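Local atomic coordinates of putative oxidoreductase (Gluconobacter oxydans, PDB entry 3WJ7), a protein that belongs to the extended short-chain dehydrogenase/reductase family and probably works as a dinucleotide-dependent reductase of carbonyl substrates. Residues A[326-329]-A[330-334]. Numbering follows the deposited sequence.
Sequences DAVT and DAIAW
V328 and I332 meet one turn apart on the C-terminal alpha-helix 324-337 of this Rossmann-fold reductase. Residues 326-334 are one unbroken run of that helix, so the contact is local. Four successive i to i+4 hydrogen bonds carry it. D330 N donates to D326 O at 3.1 Å. A331 N reaches A327 O at 3.1 Å. I332 N binds V328 O at 3.0 Å, and A333 N binds T329 O at 2.9 Å. W334 N continues the ladder with a bond to D330 O at 2.8 Å.

The helix shows different residues to different neighbours. A327 and A331, one turn apart, both rest on V185 of strand 176-185, at the central sheet, whereas V328 turns to L252, M255 and V256 of helix 249-259 and T329 touches I259 of the same helix. Within the helix, the methyl of A331 lies over the preceding turn, with CB 3.4 Å from A327 O. The methyl of A333 sits in the same way near the carbonyl of T329.

T329 and D330 find their polar partners outside the two segments. T329 OG1 sits beside its own N and hydrogen-bonds R325 O, one turn back in the helix, while D330 sends OD2 to H219 NE2. The second bond links the helix to the end of strand 214-219.

V328 and I332 lie side by side and point the same way. In I332, CG1 lies beside its own N (chi1 -74°), and CD1 at its end reaches back over the turn to V328. CG1 of V328 is anti to its N (chi1 172°). This places it beside CD1 of I332, 3.7 Å away, in the apolar touch between the two side chains.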
loop_
_atom_site.group_PDB
_atom_site.type_symbol
_atom_site.label_atom_id
_atom_site.label_comp_id
_atom_site.label_asym_id
_atom_site.label_seq_id
_atom_site.Cartn_x
_atom_site.Cartn_y
_atom_site.Cartn_z
ATOM N N ASP A 326 29.844 3.983 -24.179
ATOM C CA ASP A 326 29.455 5.207 -24.861
ATOM C C ASP A 326 28.368 5.956 -24.072
ATOM O O ASP A 326 28.397 7.201 -23.970
ATOM C CB ASP A 326 29.021 4.912 -26.310
ATOM C CG ASP A 326 30.224 4.633 -27.277
ATOM O OD1 ASP A 326 31.381 4.386 -26.821
ATOM O OD2 ASP A 326 29.994 4.652 -28.524
ATOM N N ALA A 327 27.415 5.201 -23.519
ATOM C CA ALA A 327 26.325 5.816 -22.787
ATOM C C ALA A 327 26.787 6.463 -21.499
ATOM O O ALA A 327 26.321 7.568 -21.157
ATOM C CB ALA A 327 25.223 4.825 -22.491
ATOM N N VAL A 328 27.673 5.775 -20.796
ATOM C CA VAL A 328 28.216 6.247 -19.527
ATOM C C VAL A 328 29.070 7.511 -19.732
ATOM O O VAL A 328 28.955 8.478 -18.977
ATOM C CB VAL A 328 29.073 5.131 -18.853
ATOM C CG1 VAL A 328 29.817 5.652 -17.637
ATOM C CG2 VAL A 328 28.221 3.920 -18.502
ATOM N N THR A 329 29.925 7.482 -20.755
ATOM C CA THR A 329 30.727 8.619 -21.198
ATOM C C THR A 329 29.921 9.881 -21.466
ATOM O O THR A 329 30.233 10.933 -20.949
ATOM C CB THR A 329 31.509 8.251 -22.486
ATOM O OG1 THR A 329 32.409 7.154 -22.208
ATOM C CG2 THR A 329 32.297 9.452 -23.013
ATOM N N ASP A 330 28.896 9.784 -22.296
ATOM C CA ASP A 330 28.037 10.936 -22.575
ATOM C C ASP A 330 27.309 11.467 -21.326
ATOM O O ASP A 330 27.288 12.683 -21.097
ATOM C CB ASP A 330 27.009 10.591 -23.628
ATOM C CG ASP A 330 27.625 10.170 -24.936
ATOM O OD1 ASP A 330 28.849 10.377 -25.135
ATOM O OD2 ASP A 330 26.857 9.636 -25.774
ATOM N N ALA A 331 26.753 10.551 -20.519
ATOM C CA ALA A 331 26.041 10.912 -19.297
ATOM C C ALA A 331 26.950 11.709 -18.348
ATOM O O ALA A 331 26.526 12.736 -17.775
ATOM C CB ALA A 331 25.472 9.665 -18.617
ATOM N N ILE A 332 28.203 11.267 -18.200
ATOM C CA ILE A 332 29.173 12.007 -17.376
ATOM C C ILE A 332 29.570 13.326 -18.037
ATOM O O ILE A 332 29.610 14.351 -17.364
ATOM C CB ILE A 332 30.420 11.178 -17.042
ATOM C CG1 ILE A 332 30.079 10.140 -15.994
ATOM C CG2 ILE A 332 31.566 12.064 -16.563
ATOM C CD1 ILE A 332 30.865 8.867 -16.143
ATOM N N ALA A 333 29.794 13.343 -19.340
ATOM C CA ALA A 333 30.204 14.618 -19.948
ATOM C C ALA A 333 29.081 15.636 -19.732
ATOM O O ALA A 333 29.310 16.803 -19.384
ATOM C CB ALA A 333 30.547 14.479 -21.440
ATOM N N TRP A 334 27.857 15.183 -19.913
ATOM C CA TRP A 334 26.728 16.053 -19.694
ATOM C C TRP A 334 26.640 16.503 -18.215
ATOM O O TRP A 334 26.497 17.703 -17.934
ATOM C CB TRP A 334 25.467 15.378 -20.148
ATOM C CG TRP A 334 24.371 16.299 -20.274
ATOM C CD1 TRP A 334 23.990 17.007 -21.402
ATOM C CD2 TRP A 334 23.462 16.664 -19.246
ATOM N NE1 TRP A 334 22.898 17.778 -21.121
ATOM C CE2 TRP A 334 22.544 17.585 -19.809
ATOM C CE3 TRP A 334 23.334 16.313 -17.897
ATOM C CZ2 TRP A 334 21.506 18.149 -19.063
ATOM C CZ3 TRP A 334 22.300 16.864 -17.165
ATOM C CH2 TRP A 334 21.399 17.769 -17.746
#